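Hypothetical protein (Clostridium sporogenes ATCC 15579, PDB 4QRK) is of unknown function but is a putative cell adhesion protein built as a right-handed beta-helix. Local coordinates at residues N37-I51 against R90-P102. Numbering follows the deposited sequence.
Sequences NISGNEEKLMKGKFI and RNEWNINLNEKIP
Ile-38 and Ile-95 lie side by side on the inner face of a right-handed beta-helix, where strand 91-98 pairs in parallel with 37-39 and antiparallel with 46-51; the short axes of 37-42 and 91-98 diverge by 44°. Strand 91-98 thus lies between two strands consecutive in sequence, joined by the turn at 43-45. Both edges are zipped by backbone bonds, such as Asn-37 N to Trp-93 O and Lys-47 N to Asn-96 O.

Apolar residues suit the inner face, which packs on strands 24-32 and 69-75. The selenomethionine Met-46, bent at chi2 (-100°), sets its CE tightly against Ile-95 CG1 at 3.4 Å, passing beside Gly-48, which has no side chain to obstruct it. Phe-50 turns its CD1 edge onto the five-membered ring of Trp-93, a T-shaped pair with planes at 73°; Phe-31 adds a second edge-to-face contact to Trp-93.

Asparagines suit the opposite face because each amide can both donate and accept. Asn-37 ND2 meets Asn-94 OD1 at 2.9 Å in a nearly straight bond between almost coplanar amides. Asn-96 gives ND2 to Ser-39 OG, and its OD1 receives a weak bond from Lys-47 NZ, which also forms a salt bridge to Glu-42 OE1 (2.6 Å) across the turn.

At that turn Asn-98 ND2 reaches Lys-44 O at 3.1 Å, from above the carbonyl plane. Asn-98 OD1 accepts Lys-100 N from above its carbonyl plane, an Asx turn, and Ile-101 N within that plane, completing an Asx motif, each at 2.9 Å.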
ATOM      1  N   ASN A  37       7.180  -1.583   5.043  1.00 21.74           N
ATOM      2  CA  ASN A  37       6.487  -0.660   5.933  1.00 26.15           C
ATOM      3  C   ASN A  37       6.535   0.754   5.392  1.00 24.08           C
ATOM      4  O   ASN A  37       7.594   1.267   5.039  1.00 26.58           O
ATOM      5  CB  ASN A  37       7.127  -0.662   7.301  1.00 26.04           C
ATOM      6  CG  ASN A  37       7.108  -2.015   7.966  1.00 24.74           C
ATOM      7  OD1 ASN A  37       6.072  -2.722   8.035  1.00 22.62           O
ATOM      8  ND2 ASN A  37       8.261  -2.402   8.455  1.00 28.44           N
ATOM      9  N   ILE A  38       5.375   1.358   5.264  1.00 21.66           N
ATOM     10  CA  ILE A  38       5.269   2.708   4.723  1.00 19.11           C
ATOM     11  C   ILE A  38       4.487   3.579   5.661  1.00 22.48           C
ATOM     12  O   ILE A  38       3.438   3.166   6.213  1.00 24.17           O
ATOM     13  CB  ILE A  38       4.574   2.740   3.362  1.00 24.13           C
ATOM     14  CG1 ILE A  38       5.294   1.810   2.363  1.00 26.13           C
ATOM     15  CG2 ILE A  38       4.514   4.174   2.850  1.00 23.12           C
ATOM     16  CD1 ILE A  38       4.611   1.811   0.987  1.00 31.76           C
ATOM     17  N   SER A  39       4.985   4.793   5.832  1.00 22.48           N
ATOM     18  CA  SER A  39       4.311   5.812   6.637  1.00 24.38           C
ATOM     19  C   SER A  39       4.470   7.175   6.025  1.00 24.50           C
ATOM     20  O   SER A  39       5.174   7.351   5.026  1.00 22.48           O
ATOM     21  CB  SER A  39       4.908   5.860   8.034  1.00 29.33           C
ATOM     22  OG  SER A  39       6.206   6.446   8.010  1.00 28.18           O
ATOM     23  N   GLY A  40       3.847   8.171   6.655  1.00 23.59           N
ATOM     24  CA  GLY A  40       4.207   9.555   6.382  1.00 21.62           C
ATOM     25  C   GLY A  40       5.450   9.978   7.194  1.00 27.81           C
ATOM     26  O   GLY A  40       6.373   9.181   7.437  1.00 30.22           O
ATOM     27  N   ASN A  41       5.450  11.244   7.598  1.00 30.14           N
ATOM     28  CA  ASN A  41       6.518  11.858   8.416  1.00 27.51           C
ATOM     29  C   ASN A  41       7.849  12.100   7.697  1.00 31.81           C
ATOM     30  O   ASN A  41       8.912  11.848   8.261  1.00 41.85           O
ATOM     31  CB  ASN A  41       6.743  11.032   9.715  1.00 24.13           C
ATOM     32  CG  ASN A  41       7.079  11.931  10.930  1.00 43.90           C
ATOM     33  OD1 ASN A  41       6.704  13.097  10.967  1.00 40.03           O
ATOM     34  ND2 ASN A  41       7.787  11.380  11.906  1.00 43.03           N
ATOM     35  N   GLU A  42       7.804  12.543   6.437  1.00 31.32           N
ATOM     36  CA  GLU A  42       9.038  12.893   5.731  1.00 28.51           C
ATOM     37  C   GLU A  42       8.894  14.287   5.143  1.00 33.23           C
ATOM     38  O   GLU A  42       7.852  14.604   4.565  1.00 31.12           O
ATOM     39  CB  GLU A  42       9.315  11.899   4.606  1.00 29.13           C
ATOM     40  CG  GLU A  42      10.510  12.270   3.725  1.00 29.03           C
ATOM     41  CD  GLU A  42      11.780  12.626   4.546  1.00 50.40           C
ATOM     42  OE1 GLU A  42      12.012  12.006   5.603  1.00 41.82           O
ATOM     43  OE2 GLU A  42      12.545  13.536   4.143  1.00 38.39           O
ATOM     44  N   GLU A  43       9.953  15.096   5.233  1.00 32.14           N
ATOM     45  CA  GLU A  43       9.947  16.450   4.652  1.00 35.13           C
ATOM     46  C   GLU A  43      10.229  16.511   3.151  1.00 33.36           C
ATOM     47  O   GLU A  43       9.622  17.303   2.403  1.00 34.68           O
ATOM     48  CB  GLU A  43      10.966  17.330   5.382  1.00 41.80           C
ATOM     49  CG  GLU A  43      10.532  17.729   6.783  1.00 68.28           C
ATOM     50  CD  GLU A  43       9.627  18.963   6.798  1.00 92.93           C
ATOM     51  OE1 GLU A  43       8.386  18.814   6.654  1.00 93.83           O
ATOM     52  OE2 GLU A  43      10.166  20.086   6.962  1.00104.36           O
ATOM     53  N   LYS A  44      11.170  15.695   2.708  1.00 28.15           N
ATOM     54  CA  LYS A  44      11.496  15.601   1.287  1.00 27.49           C
ATOM     55  C   LYS A  44      10.432  14.699   0.629  1.00 28.97           C
ATOM     56  O   LYS A  44       9.373  14.503   1.190  1.00 32.28           O
ATOM     57  CB  LYS A  44      12.920  15.050   1.088  1.00 28.46           C
ATOM     58  CG  LYS A  44      14.072  15.838   1.817  1.00 33.46           C
ATOM     59  CD  LYS A  44      14.065  17.329   1.487  1.00 50.15           C
ATOM     60  CE  LYS A  44      15.185  18.092   2.243  1.00 52.29           C
ATOM     61  NZ  LYS A  44      16.495  17.351   2.183  1.00 54.92           N
ATOM     62  N   LEU A  45      10.690  14.167  -0.558  1.00 31.54           N
ATOM     63  CA  LEU A  45       9.677  13.371  -1.243  1.00 25.16           C
ATOM     64  C   LEU A  45       9.470  12.008  -0.561  1.00 30.49           C
ATOM     65  O   LEU A  45       8.330  11.587  -0.290  1.00 30.12           O
ATOM     66  CB  LEU A  45      10.065  13.187  -2.705  1.00 37.24           C
ATOM     67  CG  LEU A  45       8.918  12.792  -3.635  1.00 49.21           C
ATOM     68  CD1 LEU A  45       8.230  14.027  -4.133  1.00 56.84           C
ATOM     69  CD2 LEU A  45       9.405  11.961  -4.804  1.00 55.45           C
HETATM   70  N   MSE A  46      10.591  11.348  -0.285  1.00 30.74           N
HETATM   71  CA  MSE A  46      10.627  10.023   0.299  1.00 31.28           C
HETATM   72  C   MSE A  46      11.968   9.821   0.990  1.00 30.41           C
HETATM   73  O   MSE A  46      12.993  10.327   0.514  1.00 29.17           O
HETATM   74  CB  MSE A  46      10.480   8.985  -0.820  1.00 31.25           C
HETATM   75  CG  MSE A  46      10.544   7.541  -0.383  1.00 46.49           C
HETATM   76 SE   MSE A  46      12.286   6.666  -0.666  0.75 54.23          SE
HETATM   77  CE  MSE A  46      11.952   5.048   0.271  1.00 84.25           C
ATOM     78  N   LYS A  47      11.958   9.078   2.103  1.00 21.44           N
ATOM     79  CA  LYS A  47      13.160   8.629   2.757  1.00 25.88           C
ATOM     80  C   LYS A  47      12.922   7.176   3.061  1.00 27.12           C
ATOM     81  O   LYS A  47      11.834   6.774   3.497  1.00 25.43           O
ATOM     82  CB  LYS A  47      13.415   9.412   4.047  1.00 29.47           C
ATOM     83  CG  LYS A  47      14.593   8.862   4.853  1.00 39.34           C
ATOM     84  CD  LYS A  47      14.824   9.567   6.176  1.00 56.32           C
ATOM     85  CE  LYS A  47      13.775   9.227   7.232  1.00 54.10           C
ATOM     86  NZ  LYS A  47      12.801  10.368   7.493  1.00 48.61           N
ATOM     87  N   GLY A  48      13.928   6.361   2.836  1.00 29.00           N
ATOM     88  CA  GLY A  48      13.782   4.958   3.138  1.00 27.69           C
ATOM     89  C   GLY A  48      15.021   4.367   3.751  1.00 24.31           C
ATOM     90  O   GLY A  48      16.142   4.778   3.435  1.00 24.83           O
ATOM     91  N   LYS A  49      14.810   3.407   4.643  1.00 24.31           N
ATOM     92  CA  LYS A  49      15.878   2.551   5.143  1.00 24.23           C
ATOM     93  C   LYS A  49      15.637   1.102   4.684  1.00 23.04           C
ATOM     94  O   LYS A  49      14.561   0.535   4.906  1.00 24.62           O
ATOM     95  CB  LYS A  49      15.925   2.612   6.673  1.00 24.62           C
ATOM     96  CG  LYS A  49      17.113   1.841   7.258  1.00 35.37           C
ATOM     97  CD  LYS A  49      17.058   1.812   8.771  1.00 47.83           C
ATOM     98  CE  LYS A  49      18.244   1.076   9.359  1.00 39.35           C
ATOM     99  NZ  LYS A  49      18.158   0.966  10.838  1.00 51.49           N
ATOM    100  N   PHE A  50      16.650   0.525   4.056  1.00 22.30           N
ATOM    101  CA  PHE A  50      16.525  -0.768   3.397  1.00 19.85           C
ATOM    102  C   PHE A  50      17.528  -1.672   4.052  1.00 26.90           C
ATOM    103  O   PHE A  50      18.709  -1.297   4.219  1.00 29.38           O
ATOM    104  CB  PHE A  50      16.815  -0.608   1.894  1.00 27.93           C
ATOM    105  CG  PHE A  50      15.926   0.389   1.246  1.00 27.42           C
ATOM    106  CD1 PHE A  50      14.719   0.002   0.712  1.00 24.88           C
ATOM    107  CD2 PHE A  50      16.242   1.724   1.268  1.00 30.62           C
ATOM    108  CE1 PHE A  50      13.870   0.909   0.131  1.00 24.18           C
ATOM    109  CE2 PHE A  50      15.408   2.644   0.704  1.00 28.69           C
ATOM    110  CZ  PHE A  50      14.186   2.227   0.128  1.00 27.60           C
ATOM    111  N   ILE A  51      17.036  -2.836   4.476  1.00 21.07           N
ATOM    112  CA  ILE A  51      17.863  -3.856   5.125  1.00 23.45           C
ATOM    113  C   ILE A  51      17.743  -5.151   4.353  1.00 29.07           C
ATOM    114  O   ILE A  51      16.637  -5.626   4.079  1.00 26.72           O
ATOM    115  CB  ILE A  51      17.457  -4.070   6.548  1.00 33.38           C
ATOM    116  CG1 ILE A  51      17.606  -2.755   7.307  1.00 33.80           C
ATOM    117  CG2 ILE A  51      18.327  -5.132   7.225  1.00 30.40           C
ATOM    118  CD1 ILE A  51      16.944  -2.826   8.702  1.00 44.89           C
ATOM    119  N   ARG A  90      16.863 -11.745   5.696  1.00 30.53           N
ATOM    120  CA  ARG A  90      16.158 -10.516   6.029  1.00 30.54           C
ATOM    121  C   ARG A  90      16.043  -9.641   4.810  1.00 32.66           C
ATOM    122  O   ARG A  90      17.021  -9.441   4.081  1.00 28.98           O
ATOM    123  CB  ARG A  90      16.937  -9.708   7.063  1.00 33.30           C
ATOM    124  CG  ARG A  90      16.309  -9.690   8.396  1.00 40.40           C
ATOM    125  CD  ARG A  90      17.017  -8.712   9.291  1.00 45.66           C
ATOM    126  NE  ARG A  90      16.168  -7.578   9.599  1.00 46.84           N
ATOM    127  CZ  ARG A  90      16.561  -6.541  10.336  1.00 45.18           C
ATOM    128  NH1 ARG A  90      17.789  -6.498  10.840  1.00 50.89           N
ATOM    129  NH2 ARG A  90      15.724  -5.555  10.570  1.00 46.91           N
ATOM    130  N   ASN A  91      14.848  -9.127   4.597  1.00 24.84           N
ATOM    131  CA  ASN A  91      14.604  -8.121   3.573  1.00 26.62           C
ATOM    132  C   ASN A  91      13.505  -7.200   4.039  1.00 29.64           C
ATOM    133  O   ASN A  91      12.313  -7.559   4.071  1.00 24.10           O
ATOM    134  CB  ASN A  91      14.196  -8.752   2.241  1.00 27.80           C
ATOM    135  CG  ASN A  91      14.276  -7.753   1.105  1.00 30.20           C
ATOM    136  OD1 ASN A  91      15.343  -7.204   0.838  1.00 30.12           O
ATOM    137  ND2 ASN A  91      13.164  -7.519   0.428  1.00 28.57           N
ATOM    138  N   GLU A  92      13.893  -5.989   4.384  1.00 23.70           N
ATOM    139  CA  GLU A  92      12.970  -5.033   4.978  0.50 23.28           C
ATOM    140  C   GLU A  92      13.149  -3.644   4.354  1.00 23.10           C
ATOM    141  O   GLU A  92      14.269  -3.140   4.233  1.00 25.08           O
ATOM    142  CB  GLU A  92      13.165  -4.996   6.505  0.50 28.55           C
ATOM    143  CG  GLU A  92      12.153  -4.146   7.286  0.50 26.90           C
ATOM    144  CD  GLU A  92      12.494  -4.066   8.794  0.50 29.79           C
ATOM    145  OE1 GLU A  92      12.110  -4.992   9.534  0.50 38.95           O
ATOM    146  OE2 GLU A  92      13.170  -3.103   9.232  0.50 22.26           O
ATOM    147  N   TRP A  93      12.017  -3.044   3.967  1.00 19.53           N
ATOM    148  CA  TRP A  93      11.982  -1.701   3.449  1.00 25.24           C
ATOM    149  C   TRP A  93      11.086  -0.865   4.359  1.00 25.92           C
ATOM    150  O   TRP A  93       9.897  -1.162   4.584  1.00 25.85           O
ATOM    151  CB  TRP A  93      11.416  -1.645   2.021  1.00 26.19           C
ATOM    152  CG  TRP A  93      12.207  -2.329   0.938  1.00 23.90           C
ATOM    153  CD1 TRP A  93      13.341  -3.102   1.065  1.00 25.79           C
ATOM    154  CD2 TRP A  93      11.861  -2.337  -0.448  1.00 22.66           C
ATOM    155  NE1 TRP A  93      13.730  -3.566  -0.179  1.00 22.19           N
ATOM    156  CE2 TRP A  93      12.818  -3.135  -1.116  1.00 26.67           C
ATOM    157  CE3 TRP A  93      10.830  -1.743  -1.183  1.00 23.68           C
ATOM    158  CZ2 TRP A  93      12.785  -3.334  -2.497  1.00 26.55           C
ATOM    159  CZ3 TRP A  93      10.787  -1.962  -2.548  1.00 26.40           C
ATOM    160  CH2 TRP A  93      11.758  -2.753  -3.192  1.00 28.72           C
ATOM    161  N   ASN A  94      11.658   0.195   4.879  1.00 21.24           N
ATOM    162  CA  ASN A  94      10.907   1.099   5.747  1.00 19.59           C
ATOM    163  C   ASN A  94      10.914   2.461   5.130  1.00 25.25           C
ATOM    164  O   ASN A  94      11.958   3.081   5.039  1.00 24.65           O
ATOM    165  CB  ASN A  94      11.571   1.140   7.114  1.00 24.80           C
ATOM    166  CG  ASN A  94      11.673  -0.219   7.735  1.00 27.90           C
ATOM    167  OD1 ASN A  94      10.675  -0.783   8.121  1.00 27.69           O
ATOM    168  ND2 ASN A  94      12.872  -0.775   7.784  1.00 40.47           N
ATOM    169  N   ILE A  95       9.758   2.895   4.646  1.00 24.27           N
ATOM    170  CA  ILE A  95       9.654   4.073   3.802  1.00 20.53           C
ATOM    171  C   ILE A  95       8.834   5.186   4.457  1.00 21.18           C
ATOM    172  O   ILE A  95       7.734   4.919   4.959  1.00 24.56           O
ATOM    173  CB  ILE A  95       9.013   3.674   2.449  1.00 29.26           C
ATOM    174  CG1 ILE A  95       9.987   2.732   1.697  1.00 31.74           C
ATOM    175  CG2 ILE A  95       8.671   4.910   1.607  1.00 24.94           C
ATOM    176  CD1 ILE A  95       9.399   2.149   0.447  1.00 36.06           C
ATOM    177  N   ASN A  96       9.377   6.407   4.483  1.00 23.39           N
ATOM    178  CA  ASN A  96       8.624   7.574   4.952  1.00 23.35           C
ATOM    179  C   ASN A  96       8.303   8.449   3.744  1.00 22.82           C
ATOM    180  O   ASN A  96       9.202   8.765   2.935  1.00 28.63           O
ATOM    181  CB  ASN A  96       9.369   8.475   5.982  1.00 22.62           C
ATOM    182  CG  ASN A  96       9.840   7.768   7.239  1.00 28.53           C
ATOM    183  OD1 ASN A  96      10.923   8.112   7.758  1.00 22.85           O
ATOM    184  ND2 ASN A  96       9.065   6.838   7.766  1.00 24.87           N
ATOM    185  N   LEU A  97       7.046   8.873   3.635  1.00 23.23           N
ATOM    186  CA  LEU A  97       6.582   9.643   2.487  1.00 22.93           C
ATOM    187  C   LEU A  97       6.121  11.058   2.870  1.00 29.59           C
ATOM    188  O   LEU A  97       5.633  11.304   3.977  1.00 25.45           O
ATOM    189  CB  LEU A  97       5.379   8.938   1.823  1.00 26.21           C
ATOM    190  CG  LEU A  97       5.670   7.611   1.104  1.00 30.86           C
ATOM    191  CD1 LEU A  97       4.376   7.089   0.476  1.00 25.16           C
ATOM    192  CD2 LEU A  97       6.753   7.804   0.074  1.00 25.59           C
ATOM    193  N   ASN A  98       6.240  11.965   1.906  1.00 26.44           N
ATOM    194  CA  ASN A  98       5.828  13.340   2.084  1.00 26.73           C
ATOM    195  C   ASN A  98       4.316  13.368   2.292  1.00 30.46           C
ATOM    196  O   ASN A  98       3.594  12.596   1.644  1.00 27.63           O
ATOM    197  CB  ASN A  98       6.178  14.140   0.843  1.00 26.25           C
ATOM    198  CG  ASN A  98       5.895  15.613   1.019  1.00 30.46           C
ATOM    199  OD1 ASN A  98       4.795  16.107   0.709  1.00 32.17           O
ATOM    200  ND2 ASN A  98       6.873  16.320   1.574  1.00 34.21           N
ATOM    201  N   GLU A  99       3.851  14.233   3.193  1.00 26.94           N
ATOM    202  CA  GLU A  99       2.432  14.303   3.564  1.00 31.25           C
ATOM    203  C   GLU A  99       1.578  15.308   2.771  1.00 30.43           C
ATOM    204  O   GLU A  99       0.329  15.284   2.878  1.00 33.05           O
ATOM    205  CB  GLU A  99       2.304  14.600   5.062  1.00 34.42           C
ATOM    206  CG  GLU A  99       2.830  13.465   5.882  1.00 31.61           C
ATOM    207  CD  GLU A  99       2.690  13.667   7.373  1.00 41.23           C
ATOM    208  OE1 GLU A  99       2.093  14.669   7.829  1.00 46.76           O
ATOM    209  OE2 GLU A  99       3.217  12.795   8.092  1.00 36.10           O
ATOM    210  N   LYS A 100       2.224  16.180   1.997  1.00 36.47           N
ATOM    211  CA  LYS A 100       1.503  17.257   1.282  1.00 34.27           C
ATOM    212  C   LYS A 100       1.314  16.980  -0.205  1.00 31.33           C
ATOM    213  O   LYS A 100       0.276  17.324  -0.807  1.00 32.02           O
ATOM    214  CB  LYS A 100       2.234  18.616   1.454  1.00 39.17           C
ATOM    215  CG  LYS A 100       2.220  19.151   2.880  1.00 56.69           C
ATOM    216  CD  LYS A 100       2.657  20.622   2.949  1.00 79.07           C
ATOM    217  CE  LYS A 100       2.500  21.225   4.352  1.00 89.61           C
ATOM    218  NZ  LYS A 100       1.082  21.250   4.815  1.00 94.05           N
ATOM    219  N   ILE A 101       2.311  16.381  -0.816  1.00 26.95           N
ATOM    220  CA  ILE A 101       2.271  16.200  -2.264  1.00 27.07           C
ATOM    221  C   ILE A 101       1.204  15.160  -2.680  1.00 32.33           C
ATOM    222  O   ILE A 101       1.075  14.099  -2.038  1.00 24.40           O
ATOM    223  CB  ILE A 101       3.656  15.856  -2.793  1.00 34.40           C
ATOM    224  CG1 ILE A 101       3.704  16.020  -4.305  1.00 35.38           C
ATOM    225  CG2 ILE A 101       4.086  14.457  -2.359  1.00 36.34           C
ATOM    226  CD1 ILE A 101       5.113  15.888  -4.912  1.00 43.12           C
ATOM    227  N   PRO A 102       0.389  15.482  -3.717  1.00 32.60           N
ATOM    228  CA  PRO A 102      -0.548  14.479  -4.242  1.00 31.56           C
ATOM    229  C   PRO A 102       0.186  13.201  -4.625  1.00 32.85           C
ATOM    230  O   PRO A 102       1.179  13.300  -5.338  1.00 30.55           O
ATOM    231  CB  PRO A 102      -1.109  15.161  -5.503  1.00 35.85           C
ATOM    232  CG  PRO A 102      -1.017  16.612  -5.204  1.00 35.17           C
ATOM    233  CD  PRO A 102       0.252  16.775  -4.427  1.00 36.44           C
TER
HETATM  234  O   HOH W   1       5.569  15.690   4.845  1.00 38.64           O